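Local coordinates for protein MYB21 (Trichomonas vaginalis, PDB 3OSG) that binds promoter DNA through its two Myb repeats, R2 and R3, and probably regulates transcription by RNA polymerase II in the nucleus, at residues R49-K53 against N54-P58; E18-M21 against L22-V26; G93-D96 against I97-K100; R82-A85 against I86-K89. All coordinates share one frame; numbering follows the deposited sequence.

Contact 1: R49-K53 against N54-P58; sequences RDRWK and NYLAP. With nucleotides of chain B; nucleotides of chain C.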
# COMPACT_ATOMS: atom_id res chain seq x y z
N ARG A 49 -9.53 2.69 -3.49
CA ARG A 49 -8.81 1.68 -4.25
C ARG A 49 -7.40 1.50 -3.68
O ARG A 49 -6.95 0.37 -3.50
CB ARG A 49 -8.74 2.04 -5.73
CG ARG A 49 -8.01 1.00 -6.57
CD ARG A 49 -8.11 1.29 -8.07
NE ARG A 49 -7.49 2.57 -8.39
CZ ARG A 49 -8.15 3.68 -8.73
NH1 ARG A 49 -9.47 3.67 -8.85
NH2 ARG A 49 -7.47 4.80 -8.96
N ASP A 50 -6.71 2.60 -3.41
CA ASP A 50 -5.33 2.51 -2.91
C ASP A 50 -5.27 1.82 -1.55
O ASP A 50 -4.42 0.96 -1.31
CB ASP A 50 -4.70 3.90 -2.77
CG ASP A 50 -4.24 4.50 -4.10
OD1 ASP A 50 -4.28 3.83 -5.16
OD2 ASP A 50 -3.82 5.68 -4.07
N ARG A 51 -6.16 2.21 -0.66
CA ARG A 51 -6.19 1.63 0.67
C ARG A 51 -6.42 0.13 0.59
O ARG A 51 -5.72 -0.66 1.22
CB ARG A 51 -7.25 2.30 1.53
CG ARG A 51 -7.23 1.85 2.99
CD ARG A 51 -5.88 2.15 3.66
NE ARG A 51 -5.89 1.68 5.04
CZ ARG A 51 -4.82 1.59 5.82
NH1 ARG A 51 -3.63 1.94 5.36
NH2 ARG A 51 -4.95 1.15 7.07
N TRP A 52 -7.39 -0.29 -0.22
CA TRP A 52 -7.66 -1.72 -0.37
C TRP A 52 -6.48 -2.47 -0.99
O TRP A 52 -5.98 -3.44 -0.44
CB TRP A 52 -8.94 -1.97 -1.16
CG TRP A 52 -9.10 -3.42 -1.52
CD1 TRP A 52 -8.68 -4.03 -2.66
CD2 TRP A 52 -9.68 -4.44 -0.70
NE1 TRP A 52 -8.98 -5.38 -2.62
CE2 TRP A 52 -9.60 -5.65 -1.43
CE3 TRP A 52 -10.27 -4.45 0.56
CZ2 TRP A 52 -10.09 -6.86 -0.93
CZ3 TRP A 52 -10.75 -5.64 1.06
CH2 TRP A 52 -10.66 -6.84 0.32
N LYS A 53 -6.02 -1.99 -2.13
CA LYS A 53 -5.01 -2.70 -2.90
C LYS A 53 -3.68 -2.84 -2.14
O LYS A 53 -3.04 -3.89 -2.21
CB LYS A 53 -4.79 -2.02 -4.24
CG LYS A 53 -3.78 -2.70 -5.16
CD LYS A 53 -3.67 -1.95 -6.50
CE LYS A 53 -2.68 -2.64 -7.46
NZ LYS A 53 -1.27 -2.68 -6.91
N ASN A 54 -3.30 -1.81 -1.40
CA ASN A 54 -1.99 -1.80 -0.75
C ASN A 54 -2.02 -2.12 0.73
O ASN A 54 -0.97 -2.38 1.33
CB ASN A 54 -1.31 -0.44 -0.93
CG ASN A 54 -1.10 -0.09 -2.38
OD1 ASN A 54 -0.37 -0.79 -3.10
ND2 ASN A 54 -1.73 0.98 -2.84
N TYR A 55 -3.19 -2.10 1.36
CA TYR A 55 -3.23 -2.32 2.81
C TYR A 55 -4.27 -3.30 3.35
O TYR A 55 -4.00 -4.00 4.32
CB TYR A 55 -3.28 -0.97 3.56
CG TYR A 55 -2.03 -0.17 3.29
CD1 TYR A 55 -0.87 -0.39 4.02
CD2 TYR A 55 -2.00 0.77 2.26
CE1 TYR A 55 0.28 0.30 3.75
CE2 TYR A 55 -0.86 1.49 1.99
CZ TYR A 55 0.28 1.25 2.74
OH TYR A 55 1.43 1.94 2.47
N LEU A 56 -5.44 -3.38 2.72
CA LEU A 56 -6.53 -4.17 3.31
C LEU A 56 -6.75 -5.52 2.66
O LEU A 56 -7.18 -6.46 3.33
CB LEU A 56 -7.84 -3.37 3.31
CG LEU A 56 -7.71 -2.03 4.04
CD1 LEU A 56 -9.02 -1.25 4.01
CD2 LEU A 56 -7.22 -2.25 5.47
N ALA A 57 -6.44 -5.63 1.37
CA ALA A 57 -6.64 -6.87 0.63
C ALA A 57 -6.02 -8.06 1.33
O ALA A 57 -4.90 -7.98 1.85
CB ALA A 57 -6.09 -6.73 -0.76
N PRO A 58 -6.73 -9.20 1.33
CA PRO A 58 -6.32 -10.35 2.14
C PRO A 58 -4.95 -10.90 1.73
O PRO A 58 -4.36 -11.65 2.49
CB PRO A 58 -7.43 -11.38 1.90
CG PRO A 58 -8.04 -10.99 0.58
CD PRO A 58 -7.91 -9.49 0.50
P DA B 5 3.02 2.09 5.59
OP1 DA B 5 2.88 1.17 6.72
OP2 DA B 5 3.37 1.59 4.24
O5' DA B 5 1.65 2.91 5.48
C5' DA B 5 1.19 3.58 6.63
C4' DA B 5 0.32 4.75 6.23
O4' DA B 5 1.15 5.78 5.64
C3' DA B 5 -0.75 4.43 5.18
O3' DA B 5 -1.87 5.27 5.43
C2' DA B 5 -0.07 4.82 3.87
C1' DA B 5 0.79 6.00 4.29
N9 DA B 5 2.04 6.10 3.56
C8 DA B 5 2.85 5.07 3.17
N7 DA B 5 3.93 5.45 2.52
C5 DA B 5 3.84 6.82 2.50
C6 DA B 5 4.70 7.81 1.97
N6 DA B 5 5.84 7.51 1.34
N1 DA B 5 4.34 9.09 2.12
C2 DA B 5 3.20 9.37 2.77
N3 DA B 5 2.31 8.52 3.30
C4 DA B 5 2.69 7.25 3.13
P DT C 2 -11.36 1.48 -11.97
OP1 DT C 2 -11.72 0.05 -11.87
OP2 DT C 2 -11.81 2.43 -10.93
O5' DT C 2 -9.77 1.59 -12.12
C5' DT C 2 -9.10 0.74 -13.04
C4' DT C 2 -7.61 1.04 -13.03
O4' DT C 2 -7.40 2.27 -13.76
C3' DT C 2 -7.00 1.26 -11.65
O3' DT C 2 -5.69 0.73 -11.61
C2' DT C 2 -6.86 2.77 -11.59
C1' DT C 2 -6.41 2.96 -13.02
N1 DT C 2 -6.33 4.35 -13.45
C2 DT C 2 -5.33 4.68 -14.34
O2 DT C 2 -4.55 3.84 -14.75
N3 DT C 2 -5.28 6.00 -14.68
C4 DT C 2 -6.14 6.99 -14.23
O4 DT C 2 -6.01 8.15 -14.59
C5 DT C 2 -7.16 6.57 -13.31
C7 DT C 2 -8.15 7.54 -12.73
C6 DT C 2 -7.21 5.29 -12.96
P DT B 6 -3.15 5.37 4.48
OP1 DT B 6 -4.23 5.66 5.44
OP2 DT B 6 -3.23 4.21 3.56
O5' DT B 6 -2.89 6.65 3.56
C5' DT B 6 -2.79 7.94 4.16
C4' DT B 6 -2.33 8.98 3.15
O4' DT B 6 -1.11 8.55 2.54
C3' DT B 6 -3.24 9.29 1.96
O3' DT B 6 -3.58 10.65 2.11
C2' DT B 6 -2.39 9.04 0.70
C1' DT B 6 -0.99 9.17 1.28
N1 DT B 6 0.11 8.41 0.62
C2 DT B 6 1.14 9.10 0.04
O2 DT B 6 1.17 10.31 -0.01
N3 DT B 6 2.13 8.33 -0.52
C4 DT B 6 2.18 6.96 -0.55
O4 DT B 6 3.11 6.38 -1.07
C5 DT B 6 1.07 6.27 0.07
C7 DT B 6 1.01 4.76 0.10
C6 DT B 6 0.09 7.03 0.62
O HOH W 1 -0.01 -0.80 -5.73
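Asp-50 offers its carbonyl O to Asn-54 twice: the backbone N donates at 3.0 Å, and ND2 of the same residue adds a weak bond to that O. The Asp-50 carboxylate turns elsewhere, to a salt bridge with Arg-46. Arg-51 comes next. With CG anti to the backbone N (chi1 -173°) and a bend at chi2, its guanidinium swings over the root of Tyr-55, whose CB lies beneath one face; guanidinium and phenol planes are 25° apart. From there Arg-51 NH1 donates to OP2 of DT6 of chain B at 2.9 Å, while Tyr-55 OH gives a 2.6 Å bond to OP2 of DA5 of chain B, an oxygen at the edge of the phenol ring. Two successive phosphates of one strand are thus held by residues four apart. The helix ends in a wider, pi-type turn: Trp-52 O accepts from Ala-57 N at 2.9 Å and from Leu-56 N at 3.2 Å. The indole lies under the departing chain, Ala-57 CA sitting 3.8 Å from the centroid of the Trp-52 six-membered ring as a CH-pi contact. Lys-53 NZ and Asn-54 OD1 share one water. Helix 45-56 packs against helix 16-29 through Arg-51, Trp-52 and Leu-56, with Arg-51 NH2 salt-bridged to Asp-19, and against helix 96-109 through Asn-54 and Tyr-55; Asn-54 OD1 also bonds to Thr-95.

Contact 2: E18-M21 against L22-V26; sequences EDEM and LKRAV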
# COMPACT_ATOMS: atom_id res chain seq x y z
N GLU A 18 -12.98 3.13 9.27
CA GLU A 18 -13.09 3.26 7.81
C GLU A 18 -12.55 2.03 7.10
O GLU A 18 -13.08 1.62 6.08
CB GLU A 18 -12.32 4.48 7.33
CG GLU A 18 -13.05 5.78 7.50
CD GLU A 18 -12.20 6.99 7.13
OE1 GLU A 18 -11.03 7.06 7.57
OE2 GLU A 18 -12.72 7.86 6.39
N ASP A 19 -11.49 1.46 7.64
CA ASP A 19 -10.92 0.24 7.09
C ASP A 19 -11.96 -0.88 7.13
O ASP A 19 -12.17 -1.59 6.14
CB ASP A 19 -9.66 -0.16 7.87
CG ASP A 19 -8.45 0.70 7.53
OD1 ASP A 19 -8.49 1.42 6.51
OD2 ASP A 19 -7.45 0.65 8.27
N GLU A 20 -12.62 -1.02 8.28
CA GLU A 20 -13.68 -2.02 8.43
C GLU A 20 -14.80 -1.78 7.42
O GLU A 20 -15.16 -2.68 6.67
CB GLU A 20 -14.23 -2.01 9.86
CG GLU A 20 -13.42 -2.88 10.81
CD GLU A 20 -13.15 -4.27 10.26
OE1 GLU A 20 -14.12 -4.98 9.90
OE2 GLU A 20 -11.96 -4.65 10.18
N MET A 21 -15.33 -0.56 7.43
CA MET A 21 -16.24 -0.08 6.40
C MET A 21 -15.80 -0.49 4.99
O MET A 21 -16.57 -1.10 4.25
CB MET A 21 -16.34 1.44 6.51
CG MET A 21 -17.48 2.05 5.75
SD MET A 21 -17.98 3.64 6.44
CE MET A 21 -18.89 4.30 5.05
N LEU A 22 -14.55 -0.18 4.63
CA LEU A 22 -14.08 -0.44 3.26
C LEU A 22 -14.11 -1.92 2.94
O LEU A 22 -14.53 -2.32 1.85
CB LEU A 22 -12.66 0.11 3.07
CG LEU A 22 -12.25 0.63 1.68
CD1 LEU A 22 -10.75 0.90 1.59
CD2 LEU A 22 -12.66 -0.29 0.58
N LYS A 23 -13.65 -2.74 3.88
CA LYS A 23 -13.65 -4.19 3.70
C LYS A 23 -15.07 -4.70 3.42
O LYS A 23 -15.26 -5.61 2.61
CB LYS A 23 -13.09 -4.89 4.93
CG LYS A 23 -11.65 -4.57 5.28
CD LYS A 23 -11.29 -5.19 6.62
CE LYS A 23 -9.96 -4.65 7.16
NZ LYS A 23 -9.75 -4.96 8.61
N ARG A 24 -16.05 -4.13 4.10
CA ARG A 24 -17.46 -4.49 3.91
C ARG A 24 -17.93 -4.09 2.53
O ARG A 24 -18.56 -4.88 1.81
CB ARG A 24 -18.34 -3.81 4.96
CG ARG A 24 -18.21 -4.38 6.35
CD ARG A 24 -19.14 -3.66 7.33
NE ARG A 24 -18.62 -3.72 8.69
CZ ARG A 24 -18.07 -2.69 9.34
NH1 ARG A 24 -17.98 -1.50 8.75
NH2 ARG A 24 -17.63 -2.85 10.58
N ALA A 25 -17.63 -2.85 2.16
CA ALA A 25 -18.02 -2.30 0.87
C ALA A 25 -17.47 -3.13 -0.28
O ALA A 25 -18.12 -3.31 -1.30
CB ALA A 25 -17.58 -0.86 0.76
N VAL A 26 -16.26 -3.65 -0.11
CA VAL A 26 -15.66 -4.46 -1.16
C VAL A 26 -16.32 -5.84 -1.27
O VAL A 26 -16.57 -6.34 -2.36
CB VAL A 26 -14.16 -4.63 -0.94
CG1 VAL A 26 -13.64 -5.81 -1.75
CG2 VAL A 26 -13.43 -3.34 -1.30
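Leu-22, Lys-23, Arg-24 and Ala-25 donate their backbone N-H groups to the carbonyls of Glu-18, Asp-19, Glu-20 and Met-21 in an unbroken alpha-helical ladder. Its shortest rung is Leu-22 N to Glu-18 O at 2.7 Å. Its longest is Arg-24 N to Glu-20 O at 3.1 Å. On the outer side of this helix Glu-20 reaches forward to Lys-23. The Glu-20 chain folds at chi2 (-49°), whereas Lys-23 stays extended beyond CG, its CG passing 3.1 Å from Asp-19 O; the two ends then meet in a salt bridge, Lys-23 NZ to Glu-20 OE2 at 2.7 Å. The ammonium approaches on the syn side of the carboxylate, 32° out of its plane. Arg-24 instead runs back along the helix. Its guanidinium lies over the Glu-20 backbone, Glu-20 O being on one face, and NH2 comes within 3.6 Å of Glu-20 CB. The nearer carboxylate oxygen, Glu-20 OE1, is 4.2 Å from Arg-24 NH2 and well out of the guanidinium plane, so no N-H points at it. Met-21 and Leu-22 turn to Phe-40, and Leu-22 also to Leu-56 of helix 45-56. The acidic side chains are therefore divided: Glu-18 is salt-bridged to Arg-43 and Asp-19 turns to helix 45-56, while Glu-20 pairs within its own helix, and Arg-24 probably gains a weaker electrostatic attraction to the same carboxylate.

Contact 3: G93-D96 against I97-K100; sequences GRTD and IHIK. With nucleotides of chain C.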
# COMPACT_ATOMS: atom_id res chain seq x y z
N GLY A 93 2.85 -10.64 -1.26
CA GLY A 93 2.30 -9.94 -0.13
C GLY A 93 2.75 -8.50 -0.03
O GLY A 93 2.34 -7.79 0.88
N ARG A 94 3.59 -8.07 -0.98
CA ARG A 94 4.08 -6.70 -1.02
C ARG A 94 3.74 -6.10 -2.37
O ARG A 94 3.76 -6.81 -3.37
CB ARG A 94 5.60 -6.66 -0.84
CG ARG A 94 6.18 -7.88 -0.14
CD ARG A 94 6.89 -7.52 1.15
NE ARG A 94 5.96 -7.09 2.20
CZ ARG A 94 6.15 -7.30 3.51
NH1 ARG A 94 7.23 -7.94 3.95
NH2 ARG A 94 5.27 -6.85 4.38
N THR A 95 3.46 -4.81 -2.42
CA THR A 95 3.14 -4.16 -3.69
C THR A 95 4.22 -3.15 -4.00
O THR A 95 5.10 -2.93 -3.19
CB THR A 95 1.81 -3.40 -3.60
OG1 THR A 95 1.99 -2.23 -2.80
CG2 THR A 95 0.75 -4.28 -2.97
N ASP A 96 4.13 -2.53 -5.16
CA ASP A 96 5.12 -1.55 -5.56
C ASP A 96 5.25 -0.41 -4.55
O ASP A 96 6.32 0.14 -4.38
CB ASP A 96 4.82 -1.01 -6.96
CG ASP A 96 3.48 -0.31 -7.04
OD1 ASP A 96 3.33 0.62 -7.85
OD2 ASP A 96 2.56 -0.69 -6.28
N ILE A 97 4.15 -0.07 -3.88
CA ILE A 97 4.17 0.98 -2.87
C ILE A 97 5.14 0.57 -1.76
O ILE A 97 6.00 1.36 -1.38
CB ILE A 97 2.77 1.17 -2.22
CG1 ILE A 97 1.80 1.88 -3.17
CG2 ILE A 97 2.89 1.88 -0.86
CD1 ILE A 97 2.33 3.14 -3.79
N HIS A 98 5.00 -0.65 -1.27
CA HIS A 98 5.86 -1.15 -0.21
C HIS A 98 7.32 -1.26 -0.67
O HIS A 98 8.24 -0.89 0.06
CB HIS A 98 5.37 -2.50 0.35
CG HIS A 98 3.90 -2.53 0.65
ND1 HIS A 98 3.28 -1.59 1.44
CD2 HIS A 98 2.94 -3.40 0.27
CE1 HIS A 98 1.99 -1.88 1.53
NE2 HIS A 98 1.76 -2.97 0.82
N ILE A 99 7.52 -1.77 -1.88
CA ILE A 99 8.87 -1.92 -2.40
C ILE A 99 9.61 -0.58 -2.50
O ILE A 99 10.77 -0.47 -2.08
CB ILE A 99 8.90 -2.64 -3.78
CG1 ILE A 99 9.08 -4.15 -3.61
CG2 ILE A 99 10.04 -2.12 -4.64
CD1 ILE A 99 7.93 -4.89 -2.98
N LYS A 100 8.95 0.44 -3.04
CA LYS A 100 9.63 1.73 -3.17
C LYS A 100 9.86 2.46 -1.82
O LYS A 100 10.88 3.12 -1.64
CB LYS A 100 9.03 2.63 -4.27
CG LYS A 100 7.66 3.25 -4.02
CD LYS A 100 7.22 4.05 -5.25
CE LYS A 100 5.81 4.62 -5.06
NZ LYS A 100 5.80 5.66 -3.98
P DG C 6 10.37 6.77 -9.17
OP1 DG C 6 11.61 6.80 -9.97
OP2 DG C 6 10.31 5.94 -7.97
O5' DG C 6 10.01 8.27 -8.84
C5' DG C 6 9.94 9.20 -9.92
C4' DG C 6 9.33 10.52 -9.48
O4' DG C 6 7.98 10.36 -8.94
C3' DG C 6 10.13 11.25 -8.42
O3' DG C 6 10.08 12.63 -8.80
C2' DG C 6 9.36 10.92 -7.13
C1' DG C 6 7.91 10.84 -7.61
N9 DG C 6 7.08 9.86 -6.91
C8 DG C 6 7.38 8.54 -6.75
N7 DG C 6 6.46 7.86 -6.13
C5 DG C 6 5.47 8.79 -5.85
C6 DG C 6 4.23 8.61 -5.18
O6 DG C 6 3.77 7.55 -4.72
N1 DG C 6 3.51 9.81 -5.11
C2 DG C 6 3.97 11.01 -5.64
N2 DG C 6 3.19 12.08 -5.51
N3 DG C 6 5.13 11.17 -6.26
C4 DG C 6 5.83 10.02 -6.34
P DC C 5 6.69 1.63 -11.72
OP1 DC C 5 7.77 1.19 -12.63
OP2 DC C 5 6.30 0.78 -10.58
O5' DC C 5 6.96 3.10 -11.18
C5' DC C 5 7.27 4.11 -12.10
C4' DC C 5 7.36 5.41 -11.34
O4' DC C 5 6.03 5.77 -10.90
C3' DC C 5 8.24 5.37 -10.08
O3' DC C 5 9.16 6.45 -10.18
C2' DC C 5 7.25 5.57 -8.94
C1' DC C 5 6.17 6.40 -9.64
N1 DC C 5 4.86 6.37 -8.96
C2 DC C 5 4.13 7.55 -8.82
O2 DC C 5 4.63 8.57 -9.27
N3 DC C 5 2.92 7.51 -8.20
C4 DC C 5 2.46 6.35 -7.72
N4 DC C 5 1.27 6.34 -7.11
C5 DC C 5 3.18 5.14 -7.86
C6 DC C 5 4.36 5.20 -8.47
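Thr-95 holds OG1 between its backbone N and carbonyl carbon (chi1 72°), from where it accepts a weak capping bond from Ile-97 N (3.2 Å), its firmer partner being Asn-54 OD1. Thr-95 is the N-cap residue, right before helix 96-109. The first turns follow regularly, with Ile-99 N bonded to Thr-95 O and Lys-100 N to Asp-96 O, both at 3.0 Å. His-98 folds back on the cap. Its CG lies beside its own backbone N (chi1 -47°), and the imidazole is set with Thr-95 OG1 over one face, 3.4 Å from His-98 CD2, and with Arg-94 CA at the ring edge. Ile-99 also reaches Arg-94, its CD1 resting 3.6 Å from Arg-94 CB. Beyond that CB the arginine chain leaves the helix start: its guanidinium bonds to Thr-63 O, forms a salt bridge with Glu-69 and lies in a cation-pi contact with Trp-65. Lys-100 runs straight outward before bending at chi4 (67°), which aims NZ into the major-groove edge of guanine. That one ammonium grips DG6 of chain C at two acceptors, O6 at 2.9 Å and N7 at 3.1 Å, a direct reading of the base in keeping with the recognition helix of a Myb repeat. Asp-96, Ile-99 and Lys-100 pack on Trp-84 of helix 84-88, while Ile-97 touches Asn-54 and Tyr-55 of helix 45-56, and the His-98 ring meets that of Tyr-55 edge-to-face.

Contact 4: R82-A85 against I86-K89; sequences RQWA and IIAK. With nucleotides of chain C.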
# COMPACT_ATOMS: atom_id res chain seq x y z
N ARG A 82 14.67 1.01 -11.17
CA ARG A 82 13.54 1.51 -10.39
C ARG A 82 12.17 1.13 -10.93
O ARG A 82 11.26 1.96 -10.96
CB ARG A 82 13.63 3.03 -10.26
CG ARG A 82 14.93 3.50 -9.63
CD ARG A 82 15.06 5.00 -9.71
NE ARG A 82 14.06 5.68 -8.88
CZ ARG A 82 14.24 5.99 -7.60
NH1 ARG A 82 15.38 5.67 -6.99
NH2 ARG A 82 13.28 6.60 -6.92
N GLN A 83 12.01 -0.12 -11.36
CA GLN A 83 10.74 -0.60 -11.90
C GLN A 83 10.00 -1.35 -10.81
O GLN A 83 10.02 -2.57 -10.76
CB GLN A 83 10.97 -1.50 -13.11
CG GLN A 83 11.69 -0.82 -14.25
CD GLN A 83 11.85 -1.74 -15.44
OE1 GLN A 83 11.09 -1.65 -16.40
NE2 GLN A 83 12.82 -2.65 -15.36
N TRP A 84 9.37 -0.59 -9.93
CA TRP A 84 8.91 -1.14 -8.67
C TRP A 84 7.84 -2.19 -8.83
O TRP A 84 7.83 -3.17 -8.10
CB TRP A 84 8.46 -0.03 -7.73
CG TRP A 84 9.45 1.09 -7.57
CD1 TRP A 84 9.25 2.41 -7.88
CD2 TRP A 84 10.79 0.99 -7.08
NE1 TRP A 84 10.38 3.14 -7.59
CE2 TRP A 84 11.34 2.29 -7.11
CE3 TRP A 84 11.58 -0.07 -6.62
CZ2 TRP A 84 12.64 2.55 -6.69
CZ3 TRP A 84 12.87 0.19 -6.21
CH2 TRP A 84 13.39 1.49 -6.24
N ALA A 85 6.92 -1.96 -9.78
CA ALA A 85 5.82 -2.88 -10.04
C ALA A 85 6.31 -4.24 -10.55
O ALA A 85 5.78 -5.29 -10.17
CB ALA A 85 4.85 -2.27 -11.05
N ILE A 86 7.32 -4.23 -11.41
CA ILE A 86 7.96 -5.47 -11.83
C ILE A 86 8.60 -6.16 -10.65
O ILE A 86 8.36 -7.34 -10.41
CB ILE A 86 9.04 -5.19 -12.88
CG1 ILE A 86 8.37 -4.87 -14.22
CG2 ILE A 86 9.97 -6.39 -13.01
CD1 ILE A 86 9.34 -4.77 -15.40
N ILE A 87 9.39 -5.41 -9.89
CA ILE A 87 10.11 -5.97 -8.77
C ILE A 87 9.17 -6.58 -7.74
O ILE A 87 9.49 -7.60 -7.14
CB ILE A 87 11.01 -4.91 -8.11
CG1 ILE A 87 12.14 -4.55 -9.06
CG2 ILE A 87 11.58 -5.44 -6.82
CD1 ILE A 87 12.96 -3.39 -8.61
N ALA A 88 8.02 -5.94 -7.53
CA ALA A 88 7.07 -6.39 -6.52
C ALA A 88 6.47 -7.75 -6.88
O ALA A 88 5.92 -8.45 -6.02
CB ALA A 88 5.97 -5.36 -6.33
N LYS A 89 6.56 -8.10 -8.16
CA LYS A 89 6.13 -9.42 -8.60
C LYS A 89 6.83 -10.51 -7.77
O LYS A 89 6.23 -11.52 -7.40
CB LYS A 89 6.44 -9.62 -10.08
CG LYS A 89 5.59 -8.80 -11.05
CD LYS A 89 4.16 -9.31 -11.06
CE LYS A 89 3.43 -8.86 -12.33
NZ LYS A 89 2.11 -9.55 -12.47
P DC C 5 6.69 1.63 -11.72
OP1 DC C 5 7.77 1.19 -12.63
OP2 DC C 5 6.30 0.78 -10.58
O5' DC C 5 6.96 3.10 -11.18
C5' DC C 5 7.27 4.11 -12.10
C4' DC C 5 7.36 5.41 -11.34
O4' DC C 5 6.03 5.77 -10.90
C3' DC C 5 8.24 5.37 -10.08
O3' DC C 5 9.16 6.45 -10.18
C2' DC C 5 7.25 5.57 -8.94
C1' DC C 5 6.17 6.40 -9.64
N1 DC C 5 4.86 6.37 -8.96
C2 DC C 5 4.13 7.55 -8.82
O2 DC C 5 4.63 8.57 -9.27
N3 DC C 5 2.92 7.51 -8.20
C4 DC C 5 2.46 6.35 -7.72
N4 DC C 5 1.27 6.34 -7.11
C5 DC C 5 3.18 5.14 -7.86
C6 DC C 5 4.36 5.20 -8.47
P DG C 6 10.37 6.77 -9.17
OP1 DG C 6 11.61 6.80 -9.97
OP2 DG C 6 10.31 5.94 -7.97
O5' DG C 6 10.01 8.27 -8.84
C5' DG C 6 9.94 9.20 -9.92
C4' DG C 6 9.33 10.52 -9.48
O4' DG C 6 7.98 10.36 -8.94
C3' DG C 6 10.13 11.25 -8.42
O3' DG C 6 10.08 12.63 -8.80
C2' DG C 6 9.36 10.92 -7.13
C1' DG C 6 7.91 10.84 -7.61
N9 DG C 6 7.08 9.86 -6.91
C8 DG C 6 7.38 8.54 -6.75
N7 DG C 6 6.46 7.86 -6.13
C5 DG C 6 5.47 8.79 -5.85
C6 DG C 6 4.23 8.61 -5.18
O6 DG C 6 3.77 7.55 -4.72
N1 DG C 6 3.51 9.81 -5.11
C2 DG C 6 3.97 11.01 -5.64
N2 DG C 6 3.19 12.08 -5.51
N3 DG C 6 5.13 11.17 -6.26
C4 DG C 6 5.83 10.02 -6.34
P DA C 4 1.24 -1.66 -12.64
OP1 DA C 4 1.96 -2.49 -13.62
OP2 DA C 4 0.87 -2.17 -11.31
O5' DA C 4 2.11 -0.32 -12.45
C5' DA C 4 2.58 0.33 -13.62
C4' DA C 4 3.14 1.69 -13.25
O4' DA C 4 2.06 2.55 -12.80
C3' DA C 4 4.13 1.68 -12.08
O3' DA C 4 5.40 1.89 -12.63
C2' DA C 4 3.71 2.85 -11.20
C1' DA C 4 2.63 3.56 -12.02
N9 DA C 4 1.57 4.16 -11.22
C8 DA C 4 0.70 3.49 -10.41
N7 DA C 4 -0.16 4.26 -9.80
C5 DA C 4 0.16 5.54 -10.23
C6 DA C 4 -0.38 6.82 -9.95
N6 DA C 4 -1.41 7.03 -9.12
N1 DA C 4 0.19 7.87 -10.55
C2 DA C 4 1.22 7.68 -11.37
N3 DA C 4 1.80 6.54 -11.71
C4 DA C 4 1.22 5.49 -11.12
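OP2 of DG6 of chain C is gripped by two side chains: Trp-84 NE1 donates to it at 2.8 Å and nearly straight (168°), and Arg-82 NH2 at 3.2 Å. Arg-82 NE takes the neighbouring oxygen OP1 of DG6 at 2.9 Å. The phosphate therefore lies near the guanidinium plane at its edge, and a bend at chi3 (67°) carries the arginine there. Trp-84 CZ2 stands over the centre of one guanidinium face, and the phosphate lies at the indole edge. One nucleotide along, Ala-85 N binds OP2 of DC5 of chain C at 2.9 Å; a backbone N-H at the start of a helix would probably favour the anion further through the helix dipole. Gln-83 is the N-cap residue, its O accepting from Ile-87 N at 3.0 Å, and Trp-84 O takes Ala-88 N at 2.8 Å. Side by side and pointing the same way, Gln-83 and Ile-86 touch at OE1 and CD1, while Gln-83 NE2 bonds to Tyr-80 O. Trp-84 and Ile-87 run together likewise, Ile-87 CD1 lying beside Trp-84 CE3. Inward, Ile-87 packs on Leu-73 and Ile-77 of helix 67-80, and the Trp-84 ring meets Trp-103. Such a buried tryptophan is consistent with the tryptophan core of a Myb-like domain, whose helix-turn-helix would be formed by helices 84-88 and 96-109, the former with its N terminus on the DNA backbone.

From the N terminus, contact 2 comes first on helix 16-29, then contact 1 at the end of helix 45-56, contact 4 on helix 84-88 and contact 3 at the start of helix 96-109. Each is local, closing at most a turn or cap, so they follow in series and none nests within or crosses another. Contacts 1 and 2 touch within the first Myb-like domain, and contacts 3 and 4 within the second, where helix 84-88 leads into helix 96-109. Contacts 1 and 3 join these halves, bringing two DNA-binding helices together. Contacts 2 and 4 lie on opposite sides of the chain's centre, their own centres about 28 Å apart.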